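Local coordinates for inner membrane lipoprotein (Salmonella enterica, PDB 4C47) that is required for proper surface expression of the trimeric autotransporter adhesin SadA, in whose biogenesis it may take a direct part, at residues H81-N86 and L110-L115; G88-A93 and S121-N126; S106-D111 and N176-L181; I156-L159 and W163-V166. One frame throughout, in Å; residues are numbered along the deposited sequence.

Interaction 1 of 4, residues H81-N86 and L110-L115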
loop_
_atom_site.group_PDB
_atom_site.type_symbol
_atom_site.label_atom_id
_atom_site.label_comp_id
_atom_site.label_asym_id
_atom_site.label_seq_id
_atom_site.Cartn_x
_atom_site.Cartn_y
_atom_site.Cartn_z
ATOM N N HIS A 81 -17.250 0.221 -25.417
ATOM C CA HIS A 81 -18.607 0.749 -25.384
ATOM C C HIS A 81 -18.980 1.129 -23.956
ATOM O O HIS A 81 -19.127 2.311 -23.638
ATOM C CB HIS A 81 -19.616 -0.250 -25.946
ATOM C CG HIS A 81 -20.989 0.319 -26.113
ATOM N ND1 HIS A 81 -21.258 1.380 -26.953
ATOM C CD2 HIS A 81 -22.171 -0.012 -25.540
ATOM C CE1 HIS A 81 -22.545 1.670 -26.897
ATOM N NE2 HIS A 81 -23.122 0.839 -26.045
ATOM N N TYR A 82 -19.124 0.118 -23.102
ATOM C CA TYR A 82 -19.462 0.321 -21.692
ATOM C C TYR A 82 -18.221 0.620 -20.860
ATOM O O TYR A 82 -17.148 0.070 -21.114
ATOM C CB TYR A 82 -20.142 -0.927 -21.115
ATOM C CG TYR A 82 -21.567 -1.151 -21.581
ATOM C CD1 TYR A 82 -22.458 -0.093 -21.698
ATOM C CD2 TYR A 82 -22.017 -2.426 -21.904
ATOM C CE1 TYR A 82 -23.758 -0.299 -22.124
ATOM C CE2 TYR A 82 -23.312 -2.641 -22.334
ATOM C CZ TYR A 82 -24.180 -1.574 -22.440
ATOM O OH TYR A 82 -25.472 -1.781 -22.869
ATOM N N PHE A 83 -18.374 1.486 -19.864
ATOM C CA PHE A 83 -17.346 1.683 -18.845
ATOM C C PHE A 83 -17.965 2.158 -17.527
ATOM O O PHE A 83 -19.091 2.641 -17.502
ATOM C CB PHE A 83 -16.260 2.659 -19.322
ATOM C CG PHE A 83 -16.736 4.077 -19.492
ATOM C CD1 PHE A 83 -17.243 4.509 -20.708
ATOM C CD2 PHE A 83 -16.658 4.982 -18.445
ATOM C CE1 PHE A 83 -17.673 5.811 -20.874
ATOM C CE2 PHE A 83 -17.087 6.290 -18.601
ATOM C CZ PHE A 83 -17.597 6.705 -19.819
ATOM N N ILE A 84 -17.222 2.015 -16.435
ATOM C CA ILE A 84 -17.720 2.389 -15.121
ATOM C C ILE A 84 -16.766 3.356 -14.429
ATOM O O ILE A 84 -15.549 3.168 -14.459
ATOM C CB ILE A 84 -17.912 1.145 -14.217
ATOM C CG1 ILE A 84 -18.973 0.202 -14.795
ATOM C CG2 ILE A 84 -18.295 1.555 -12.804
ATOM C CD1 ILE A 84 -20.395 0.634 -14.531
ATOM N N ILE A 85 -17.324 4.399 -13.823
ATOM C CA ILE A 85 -16.561 5.282 -12.950
ATOM C C ILE A 85 -17.098 5.172 -11.527
ATOM O O ILE A 85 -18.275 5.428 -11.277
ATOM C CB ILE A 85 -16.641 6.753 -13.395
ATOM C CG1 ILE A 85 -16.241 6.900 -14.862
ATOM C CG2 ILE A 85 -15.759 7.616 -12.510
ATOM C CD1 ILE A 85 -16.416 8.316 -15.395
ATOM N N ASN A 86 -16.234 4.790 -10.594
ATOM C CA ASN A 86 -16.643 4.586 -9.207
ATOM C C ASN A 86 -15.519 4.982 -8.260
ATOM O O ASN A 86 -14.450 4.371 -8.268
ATOM C CB ASN A 86 -17.055 3.122 -8.988
ATOM C CG ASN A 86 -17.665 2.873 -7.611
ATOM O OD1 ASN A 86 -17.277 3.487 -6.615
ATOM N ND2 ASN A 86 -18.621 1.958 -7.554
ATOM N N LEU A 110 -21.573 10.448 -25.714
ATOM C CA LEU A 110 -21.852 9.290 -24.878
ATOM C C LEU A 110 -23.098 9.487 -24.028
ATOM O O LEU A 110 -23.692 10.564 -24.010
ATOM C CB LEU A 110 -20.661 8.962 -23.975
ATOM C CG LEU A 110 -20.279 9.950 -22.879
ATOM C CD1 LEU A 110 -19.587 9.232 -21.732
ATOM C CD2 LEU A 110 -19.372 11.027 -23.431
ATOM N N ASP A 111 -23.495 8.427 -23.334
ATOM C CA ASP A 111 -24.524 8.521 -22.311
ATOM C C ASP A 111 -23.899 8.186 -20.966
ATOM O O ASP A 111 -23.132 7.230 -20.846
ATOM C CB ASP A 111 -25.684 7.563 -22.599
ATOM C CG ASP A 111 -26.569 8.035 -23.738
ATOM O OD1 ASP A 111 -26.671 9.264 -23.943
ATOM O OD2 ASP A 111 -27.168 7.178 -24.422
ATOM N N LEU A 112 -24.214 8.991 -19.959
ATOM C CA LEU A 112 -23.835 8.679 -18.592
ATOM C C LEU A 112 -25.096 8.339 -17.814
ATOM O O LEU A 112 -26.173 8.865 -18.107
ATOM C CB LEU A 112 -23.126 9.868 -17.942
ATOM C CG LEU A 112 -21.736 10.248 -18.459
ATOM C CD1 LEU A 112 -21.230 11.500 -17.758
ATOM C CD2 LEU A 112 -20.755 9.101 -18.266
ATOM N N VAL A 113 -24.965 7.457 -16.830
ATOM C CA VAL A 113 -26.093 7.109 -15.979
ATOM C C VAL A 113 -25.669 6.963 -14.515
ATOM O O VAL A 113 -24.634 6.353 -14.200
ATOM C CB VAL A 113 -26.815 5.826 -16.467
ATOM C CG1 VAL A 113 -25.894 4.615 -16.404
ATOM C CG2 VAL A 113 -28.077 5.590 -15.657
ATOM N N ASN A 114 -26.464 7.565 -13.634
ATOM C CA ASN A 114 -26.258 7.490 -12.194
ATOM C C ASN A 114 -26.684 6.124 -11.668
ATOM O O ASN A 114 -27.840 5.728 -11.814
ATOM C CB ASN A 114 -27.034 8.617 -11.507
ATOM C CG ASN A 114 -26.961 8.552 -9.992
ATOM O OD1 ASN A 114 -26.091 7.899 -9.419
ATOM N ND2 ASN A 114 -27.884 9.244 -9.333
ATOM N N LEU A 115 -25.743 5.408 -11.060
ATOM C CA LEU A 115 -25.993 4.051 -10.584
ATOM C C LEU A 115 -26.682 4.041 -9.227
ATOM O O LEU A 115 -27.209 3.016 -8.801
ATOM C CB LEU A 115 -24.681 3.268 -10.505
ATOM C CG LEU A 115 -23.938 3.066 -11.824
ATOM C CD1 LEU A 115 -22.692 2.201 -11.624
ATOM C CD2 LEU A 115 -24.872 2.458 -12.865
#

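Interaction 2 of 4, residues G88-A93 and S121-N126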
loop_
_atom_site.group_PDB
_atom_site.type_symbol
_atom_site.label_atom_id
_atom_site.label_comp_id
_atom_site.label_asym_id
_atom_site.label_seq_id
_atom_site.Cartn_x
_atom_site.Cartn_y
_atom_site.Cartn_z
ATOM N N GLY A 88 -16.000 5.259 -4.852
ATOM C CA GLY A 88 -16.350 4.839 -3.510
ATOM C C GLY A 88 -17.536 5.597 -2.945
ATOM O O GLY A 88 -18.090 5.219 -1.915
ATOM N N ASN A 89 -17.927 6.674 -3.619
ATOM C CA ASN A 89 -19.055 7.485 -3.177
ATOM C C ASN A 89 -20.118 7.612 -4.254
ATOM O O ASN A 89 -21.308 7.449 -3.990
ATOM C CB ASN A 89 -18.591 8.879 -2.756
ATOM C CG ASN A 89 -17.648 8.850 -1.573
ATOM O OD1 ASN A 89 -17.602 7.876 -0.824
ATOM N ND2 ASN A 89 -16.895 9.930 -1.392
ATOM N N ILE A 90 -19.677 7.923 -5.467
ATOM C CA ILE A 90 -20.578 8.055 -6.600
ATOM C C ILE A 90 -20.249 7.013 -7.662
ATOM O O ILE A 90 -19.090 6.836 -8.036
ATOM C CB ILE A 90 -20.511 9.472 -7.205
ATOM C CG1 ILE A 90 -21.182 10.476 -6.268
ATOM C CG2 ILE A 90 -21.183 9.512 -8.563
ATOM C CD1 ILE A 90 -21.232 11.880 -6.816
ATOM N N GLY A 91 -21.274 6.309 -8.124
ATOM C CA GLY A 91 -21.116 5.330 -9.181
ATOM C C GLY A 91 -21.829 5.766 -10.445
ATOM O O GLY A 91 -23.011 6.109 -10.424
ATOM N N LEU A 92 -21.099 5.755 -11.553
ATOM C CA LEU A 92 -21.632 6.142 -12.847
ATOM C C LEU A 92 -21.293 5.063 -13.856
ATOM O O LEU A 92 -20.211 4.481 -13.807
ATOM C CB LEU A 92 -21.014 7.464 -13.314
ATOM C CG LEU A 92 -21.203 8.722 -12.462
ATOM C CD1 LEU A 92 -20.509 9.902 -13.123
ATOM C CD2 LEU A 92 -22.677 9.021 -12.258
ATOM N N ALA A 93 -22.218 4.783 -14.765
ATOM C CA ALA A 93 -21.885 3.958 -15.922
ATOM C C ALA A 93 -21.916 4.843 -17.151
ATOM O O ALA A 93 -22.554 5.892 -17.144
ATOM C CB ALA A 93 -22.853 2.788 -16.072
ATOM N N SER A 121 -26.056 16.025 -8.886
ATOM C CA SER A 121 -25.982 17.187 -9.762
ATOM C C SER A 121 -24.658 17.914 -9.609
ATOM O O SER A 121 -23.950 17.729 -8.619
ATOM C CB SER A 121 -27.136 18.149 -9.475
ATOM O OG SER A 121 -28.386 17.520 -9.688
ATOM N N ASN A 122 -24.338 18.744 -10.598
ATOM C CA ASN A 122 -23.135 19.569 -10.583
ATOM C C ASN A 122 -21.850 18.763 -10.431
ATOM O O ASN A 122 -20.962 19.129 -9.660
ATOM C CB ASN A 122 -23.231 20.646 -9.500
ATOM C CG ASN A 122 -24.504 21.463 -9.608
ATOM O OD1 ASN A 122 -25.117 21.535 -10.674
ATOM N ND2 ASN A 122 -24.911 22.081 -8.504
ATOM N N LEU A 123 -21.772 17.659 -11.168
ATOM C CA LEU A 123 -20.565 16.854 -11.232
ATOM C C LEU A 123 -19.542 17.544 -12.125
ATOM O O LEU A 123 -19.903 18.195 -13.106
ATOM C CB LEU A 123 -20.877 15.464 -11.794
ATOM C CG LEU A 123 -21.416 14.390 -10.847
ATOM C CD1 LEU A 123 -21.923 13.193 -11.632
ATOM C CD2 LEU A 123 -20.339 13.953 -9.872
ATOM N N ALA A 124 -18.269 17.405 -11.776
ATOM C CA ALA A 124 -17.186 17.878 -12.626
ATOM C C ALA A 124 -16.305 16.692 -13.005
ATOM O O ALA A 124 -16.128 15.766 -12.213
ATOM C CB ALA A 124 -16.376 18.950 -11.915
ATOM N N PHE A 125 -15.760 16.713 -14.215
ATOM C CA PHE A 125 -14.972 15.584 -14.688
ATOM C C PHE A 125 -13.527 15.972 -14.975
ATOM O O PHE A 125 -13.267 16.869 -15.771
ATOM C CB PHE A 125 -15.609 14.978 -15.942
ATOM C CG PHE A 125 -17.024 14.517 -15.741
ATOM C CD1 PHE A 125 -17.294 13.248 -15.253
ATOM C CD2 PHE A 125 -18.087 15.354 -16.042
ATOM C CE1 PHE A 125 -18.597 12.827 -15.067
ATOM C CE2 PHE A 125 -19.390 14.939 -15.858
ATOM C CZ PHE A 125 -19.646 13.674 -15.370
ATOM N N ASN A 126 -12.588 15.299 -14.323
ATOM C CA ASN A 126 -11.185 15.458 -14.677
ATOM C C ASN A 126 -10.870 14.534 -15.842
ATOM O O ASN A 126 -11.094 13.329 -15.759
ATOM C CB ASN A 126 -10.282 15.154 -13.482
ATOM C CG ASN A 126 -10.434 16.170 -12.365
ATOM O OD1 ASN A 126 -10.742 17.335 -12.612
ATOM N ND2 ASN A 126 -10.215 15.733 -11.130
#

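Interaction 3 of 4, residues S106-D111 and N176-L181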
loop_
_atom_site.group_PDB
_atom_site.type_symbol
_atom_site.label_atom_id
_atom_site.label_comp_id
_atom_site.label_asym_id
_atom_site.label_seq_id
_atom_site.Cartn_x
_atom_site.Cartn_y
_atom_site.Cartn_z
ATOM N N SER A 106 -11.256 15.593 -31.485
ATOM C CA SER A 106 -12.322 14.607 -31.525
ATOM C C SER A 106 -13.455 15.042 -30.616
ATOM O O SER A 106 -13.252 15.801 -29.671
ATOM C CB SER A 106 -11.811 13.243 -31.067
ATOM O OG SER A 106 -10.649 12.879 -31.782
ATOM N N VAL A 107 -14.653 14.560 -30.907
ATOM C CA VAL A 107 -15.776 14.768 -30.014
ATOM C C VAL A 107 -16.403 13.420 -29.708
ATOM O O VAL A 107 -16.744 12.662 -30.615
ATOM C CB VAL A 107 -16.805 15.748 -30.604
ATOM C CG1 VAL A 107 -18.172 15.537 -29.981
ATOM C CG2 VAL A 107 -16.338 17.178 -30.394
ATOM N N ILE A 108 -16.522 13.112 -28.422
ATOM C CA ILE A 108 -17.133 11.865 -27.999
ATOM C C ILE A 108 -18.550 12.108 -27.511
ATOM O O ILE A 108 -18.764 12.809 -26.522
ATOM C CB ILE A 108 -16.343 11.202 -26.862
ATOM C CG1 ILE A 108 -14.885 10.991 -27.272
ATOM C CG2 ILE A 108 -16.995 9.884 -26.464
ATOM C CD1 ILE A 108 -14.047 10.331 -26.200
ATOM N N HIS A 109 -19.515 11.530 -28.214
ATOM C CA HIS A 109 -20.895 11.555 -27.758
ATOM C C HIS A 109 -21.149 10.291 -26.963
ATOM O O HIS A 109 -20.947 9.189 -27.464
ATOM C CB HIS A 109 -21.856 11.633 -28.944
ATOM C CG HIS A 109 -21.674 12.855 -29.786
ATOM N ND1 HIS A 109 -22.390 14.014 -29.579
ATOM C CD2 HIS A 109 -20.848 13.103 -30.830
ATOM C CE1 HIS A 109 -22.017 14.922 -30.462
ATOM N NE2 HIS A 109 -21.083 14.395 -31.234
ATOM N N LEU A 110 -21.573 10.448 -25.714
ATOM C CA LEU A 110 -21.852 9.290 -24.878
ATOM C C LEU A 110 -23.098 9.487 -24.028
ATOM O O LEU A 110 -23.692 10.564 -24.010
ATOM C CB LEU A 110 -20.661 8.962 -23.975
ATOM C CG LEU A 110 -20.279 9.950 -22.879
ATOM C CD1 LEU A 110 -19.587 9.232 -21.732
ATOM C CD2 LEU A 110 -19.372 11.027 -23.431
ATOM N N ASP A 111 -23.495 8.427 -23.334
ATOM C CA ASP A 111 -24.524 8.521 -22.311
ATOM C C ASP A 111 -23.899 8.186 -20.966
ATOM O O ASP A 111 -23.132 7.230 -20.846
ATOM C CB ASP A 111 -25.684 7.563 -22.599
ATOM C CG ASP A 111 -26.569 8.035 -23.738
ATOM O OD1 ASP A 111 -26.671 9.264 -23.943
ATOM O OD2 ASP A 111 -27.168 7.178 -24.422
ATOM N N ASN A 176 -8.807 8.691 -34.965
ATOM C CA ASN A 176 -7.975 7.515 -35.208
ATOM C C ASN A 176 -6.702 7.481 -34.356
ATOM O O ASN A 176 -6.047 6.446 -34.246
ATOM C CB ASN A 176 -7.642 7.382 -36.698
ATOM C CG ASN A 176 -7.232 8.701 -37.326
ATOM O OD1 ASN A 176 -8.070 9.565 -37.586
ATOM N ND2 ASN A 176 -5.937 8.860 -37.582
ATOM N N ASN A 177 -6.362 8.614 -33.749
ATOM C CA ASN A 177 -5.221 8.679 -32.841
ATOM C C ASN A 177 -5.661 8.613 -31.383
ATOM O O ASN A 177 -4.861 8.316 -30.497
ATOM C CB ASN A 177 -4.407 9.951 -33.078
ATOM C CG ASN A 177 -3.770 9.990 -34.452
ATOM O OD1 ASN A 177 -3.962 10.941 -35.208
ATOM N ND2 ASN A 177 -3.001 8.959 -34.779
ATOM N N LEU A 178 -6.937 8.898 -31.143
ATOM C CA LEU A 178 -7.487 8.893 -29.794
ATOM C C LEU A 178 -7.616 7.471 -29.260
ATOM O O LEU A 178 -8.627 6.806 -29.486
ATOM C CB LEU A 178 -8.850 9.589 -29.774
ATOM C CG LEU A 178 -9.536 9.747 -28.416
ATOM C CD1 LEU A 178 -8.706 10.636 -27.507
ATOM C CD2 LEU A 178 -10.939 10.307 -28.588
ATOM N N LYS A 179 -6.591 7.004 -28.553
ATOM C CA LYS A 179 -6.613 5.652 -28.000
ATOM C C LYS A 179 -6.387 5.626 -26.491
ATOM O O LYS A 179 -6.213 4.559 -25.903
ATOM C CB LYS A 179 -5.594 4.759 -28.707
ATOM C CG LYS A 179 -5.824 4.653 -30.200
ATOM C CD LYS A 179 -5.038 3.514 -30.810
ATOM C CE LYS A 179 -5.216 3.491 -32.316
ATOM N NZ LYS A 179 -6.656 3.524 -32.692
ATOM N N TYR A 180 -6.392 6.800 -25.868
ATOM C CA TYR A 180 -6.257 6.880 -24.418
ATOM C C TYR A 180 -7.178 7.932 -23.821
ATOM O O TYR A 180 -7.116 9.109 -24.182
ATOM C CB TYR A 180 -4.813 7.168 -24.000
ATOM C CG TYR A 180 -4.634 7.219 -22.498
ATOM C CD1 TYR A 180 -4.639 6.054 -21.743
ATOM C CD2 TYR A 180 -4.470 8.429 -21.835
ATOM C CE1 TYR A 180 -4.481 6.089 -20.372
ATOM C CE2 TYR A 180 -4.313 8.475 -20.460
ATOM C CZ TYR A 180 -4.319 7.301 -19.735
ATOM O OH TYR A 180 -4.166 7.335 -18.370
ATOM N N LEU A 181 -8.029 7.490 -22.903
ATOM C CA LEU A 181 -8.893 8.387 -22.158
ATOM C C LEU A 181 -8.910 7.998 -20.688
ATOM O O LEU A 181 -9.198 6.857 -20.335
ATOM C CB LEU A 181 -10.313 8.387 -22.729
ATOM C CG LEU A 181 -11.312 9.292 -22.008
ATOM C CD1 LEU A 181 -10.831 10.737 -21.997
ATOM C CD2 LEU A 181 -12.686 9.185 -22.651
#

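Interaction 4 of 4, residues I156-L159 and W163-V166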
loop_
_atom_site.group_PDB
_atom_site.type_symbol
_atom_site.label_atom_id
_atom_site.label_comp_id
_atom_site.label_asym_id
_atom_site.label_seq_id
_atom_site.Cartn_x
_atom_site.Cartn_y
_atom_site.Cartn_z
ATOM N N ILE A 156 -25.171 19.327 -15.394
ATOM C CA ILE A 156 -26.045 18.217 -15.749
ATOM C C ILE A 156 -26.568 17.501 -14.508
ATOM O O ILE A 156 -25.797 17.123 -13.625
ATOM C CB ILE A 156 -25.307 17.187 -16.631
ATOM C CG1 ILE A 156 -24.607 17.878 -17.805
ATOM C CG2 ILE A 156 -26.263 16.107 -17.114
ATOM C CD1 ILE A 156 -25.535 18.645 -18.716
ATOM N N GLU A 157 -27.883 17.321 -14.445
ATOM C CA GLU A 157 -28.492 16.548 -13.372
ATOM C C GLU A 157 -28.723 15.110 -13.816
ATOM O O GLU A 157 -29.455 14.858 -14.772
ATOM C CB GLU A 157 -29.815 17.171 -12.934
ATOM C CG GLU A 157 -30.560 16.345 -11.900
ATOM C CD GLU A 157 -31.847 16.996 -11.444
ATOM O OE1 GLU A 157 -32.278 17.982 -12.080
ATOM O OE2 GLU A 157 -32.427 16.524 -10.444
ATOM N N LEU A 158 -28.091 14.172 -13.117
ATOM C CA LEU A 158 -28.219 12.758 -13.446
ATOM C C LEU A 158 -29.210 12.065 -12.518
ATOM O O LEU A 158 -28.904 11.797 -11.355
ATOM C CB LEU A 158 -26.858 12.067 -13.378
ATOM C CG LEU A 158 -25.786 12.604 -14.328
ATOM C CD1 LEU A 158 -24.455 11.914 -14.079
ATOM C CD2 LEU A 158 -26.220 12.433 -15.774
ATOM N N LEU A 159 -30.404 11.785 -13.037
ATOM C CA LEU A 159 -31.431 11.081 -12.275
ATOM C C LEU A 159 -31.099 9.594 -12.216
ATOM O O LEU A 159 -30.487 9.061 -13.143
ATOM C CB LEU A 159 -32.811 11.298 -12.904
ATOM C CG LEU A 159 -33.399 12.699 -12.738
ATOM C CD1 LEU A 159 -34.760 12.804 -13.409
ATOM C CD2 LEU A 159 -33.500 13.056 -11.261
ATOM N N TRP A 163 -30.182 7.140 -18.489
ATOM C CA TRP A 163 -29.108 7.400 -19.436
ATOM C C TRP A 163 -29.218 8.828 -19.955
ATOM O O TRP A 163 -30.250 9.217 -20.501
ATOM C CB TRP A 163 -29.173 6.418 -20.608
ATOM C CG TRP A 163 -28.772 5.016 -20.252
ATOM C CD1 TRP A 163 -29.598 3.942 -20.089
ATOM C CD2 TRP A 163 -27.440 4.536 -20.021
ATOM N NE1 TRP A 163 -28.862 2.823 -19.769
ATOM C CE2 TRP A 163 -27.536 3.161 -19.722
ATOM C CE3 TRP A 163 -26.176 5.136 -20.039
ATOM C CZ2 TRP A 163 -26.416 2.376 -19.442
ATOM C CZ3 TRP A 163 -25.063 4.353 -19.763
ATOM C CH2 TRP A 163 -25.193 2.990 -19.467
ATOM N N THR A 164 -28.153 9.605 -19.789
ATOM C CA THR A 164 -28.197 11.025 -20.121
ATOM C C THR A 164 -27.095 11.426 -21.101
ATOM O O THR A 164 -25.933 11.058 -20.929
ATOM C CB THR A 164 -28.102 11.890 -18.853
ATOM O OG1 THR A 164 -29.040 11.412 -17.879
ATOM C CG2 THR A 164 -28.397 13.355 -19.171
ATOM N N ASN A 165 -27.475 12.182 -22.127
ATOM C CA ASN A 165 -26.542 12.604 -23.167
ATOM C C ASN A 165 -25.457 13.557 -22.674
ATOM O O ASN A 165 -25.748 14.616 -22.121
ATOM C CB ASN A 165 -27.303 13.238 -24.333
ATOM C CG ASN A 165 -27.139 12.462 -25.622
ATOM O OD1 ASN A 165 -26.027 12.087 -25.995
ATOM N ND2 ASN A 165 -28.248 12.206 -26.304
ATOM N N VAL A 166 -24.203 13.166 -22.876
ATOM C CA VAL A 166 -23.056 13.987 -22.500
ATOM C C VAL A 166 -22.038 14.016 -23.641
ATOM O O VAL A 166 -21.768 12.990 -24.272
ATOM C CB VAL A 166 -22.385 13.468 -21.208
ATOM C CG1 VAL A 166 -21.121 14.254 -20.899
ATOM C CG2 VAL A 166 -23.354 13.542 -20.037
HETATM O O HOH W 1 -30.561 12.241 -15.627
#

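Interaction 1 of 4, residues H81-N86 and L110-L115
Phe83 reaches over to Leu110 and Leu112 from a strand two places away in the same sheet. Strands 82-86 and 105-114 run parallel, but strand 91-102 lies between them and hydrogen-bonds to both, so Ile84 and Leu112 stay 9.4 Å apart from CA to CA and only side chains bridge the gap. Starting at CB, the Phe83 side chain first leaves its strand without meeting the other segment. CG sits in the cramped slot flanked by N and C (chi1 67°), and from there the ring leans across. CE1 then comes to 4.0 Å from Leu110 CD1, and the ring tip, CZ, lies 3.7 Å from that methyl. The methyl sits at the ring edge, close to its plane, the leucine coming in roughly perpendicular to the aromatic side chain. CZ also stands 4.3 Å from Leu112 CD2, which approaches the ring obliquely. Further round the edge, Ile85 CG1 lies in the ring plane, 3.9 Å from Phe83 CE2, so this rim is lined with aliphatic carbon. On the other face of the sheet, Ile84 CD1 meets Leu115 CD1 at 4.0 Å, methyl to methyl. The sheet thus has two apolar surfaces with different neighbours. Phe83 continues onto Leu75 of strand 73-75 and Leu110 onto Leu168 of strand 164-171, within the domain. Ile84 packs on Asn89 of the second subunit and Leu115 on Ile118 of that subunit, which places this other face against a neighbouring domain.

Interaction 2 of 4, residues G88-A93 and S121-N126
Leu123 spreads its two methyls between Ile90 and Leu92, and this is where the contact is dense. CD2 of Leu123 lies 3.8 Å from Ile90 CD1, the two side chains lying alongside and running antiparallel. Its other branch, CD1, meets Leu92 CD1 at 3.9 Å, tip to tip. The same Leu92 methyl is shared with the aromatic ring of Phe125: it comes to the ring edge, near the ring plane, 4.0 Å from CE1. In both leucines CG lies beside the backbone N, and CD1 is trans to CA (chi2 169° in Leu123), extending that branch far enough for the two CD1 methyls to meet across the gap. The backbones stay well apart, 9.9 Å between the CA atoms of Ile90 and Leu123. Alternation along the chain makes the other side quite different. Asn122, Ala124 and Asn126 turn outward and are partly exposed, and Asn126 OD1 takes a hydrogen bond from Lys151 NZ. On the opposite segment Ala93 faces away from this contact, yet stays buried against Val113 and against Ile118 of the second subunit. Ile185 of strand 180-186 touches Leu92, Leu123 and Phe125 and so fills in beside them. Chemically, this is carbon against carbon throughout: the two layers of the sandwich are held here by hydrophobic burial and fit of shape, with the polar groups kept at its margins.

Interaction 3 of 4, residues S106-D111 and N176-L181
Segment 106-111 is a regular extended strand, whereas 176-181 is an irregular turn that only becomes strand at Tyr180; they approach most closely at Ser106 and Leu178, 7.7 Å from CA to CA. A classic beta bulge shapes the second segment, Lys179 and Tyr180 both facing Gly130 on the neighbouring strand. The extra residue probably helps bring Leu178 and Leu181, three positions apart, round to the same inner side. Ile108 meets them both with a single methyl. Its CD1 lies 3.9 Å from Leu178 CD2, the side chains crossing at a slant, and 4.0 Å from Leu181 CD2, where the two tips point at each other. Leu178 holds CG opposite its backbone N (chi1 -176°), which swings CD2 into the angle between Ile108 and Ser106, and there it rests 3.9 Å from Ser106 CB. The serine hydroxyl has its own partner: OG is hydrogen-bonded to Val173 O, so its polar end is satisfied beside the leucine. Trp129 of strand 124-130 packs on both leucines. Alternate residues of one sheet meeting the inner residues of the other in this way make the apolar interior of a beta sandwich.

Interaction 4 of 4, residues I156-L159 and W163-V166
This is a mixed contact, apolar and water-bridged, in which Ile156 and Leu158 of the loop leaving strand 148-153 meet Thr164 of strand 164-171. The two segments pass in opposite directions, but too widely for strand pairing: Leu158 and Thr164 are 6.9 Å apart from CA to CA. Each has its backbone partner elsewhere, Leu158 with Val120 and Thr164 with Leu112. Thr164 is the hub. Its CB takes Leu158 CD2 at 3.6 Å, the two side chains meeting at a slant, while its methyl CG2 lies 4.0 Å from Ile156 CG2, those side chains passing flank to flank. The torsion that sets CG2 opposite the backbone N (chi1 -49°, counted to OG1) also puts the hydroxyl where a water can join it to the loop. That water donates to Thr164 OG1 at 2.8 Å and to Glu157 O at 3.0 Å, and accepts from Leu159 N at 2.6 Å. Three bonds therefore fix it, two of them to loop backbone. The hydroxyl is also hydrogen-bonded to Ala162 O, so it is gripped from the turn as well as through the water. Leu158 reaches on to Leu92 and Leu123 in the core, whereas Trp163, next to Thr164 in the chain, turns away from the loop and forms a cation-pi pair with Arg95. What results is a connection between the two sheets of a beta sandwich: a loop closing back on the edge strand it leads into, with a leucine plugged into the interior and a water linking the loop backbone to the threonine hydroxyl.

In the fold
All four contacts lie in the globular C-terminal beta sandwich, beyond the long coiled-coil helix 8-71 that holds the trimer together. Interactions 1 and 3 both use strand 105-114, with centres about 14 Å apart. Interactions 2 and 3 join the two four-stranded sheets face to face, their centres about 19 Å apart, whereas interaction 1 stays within one sheet. Interaction 4 lies about 10 Å from interaction 1 and about 11 Å from interaction 2, centre to centre, and touches both. Along the chain interactions 1 and 2 interleave, and interaction 4 falls between the two segments of interaction 3. Contacts within a sheet, between the sheets and at a connecting loop thus meet in one domain.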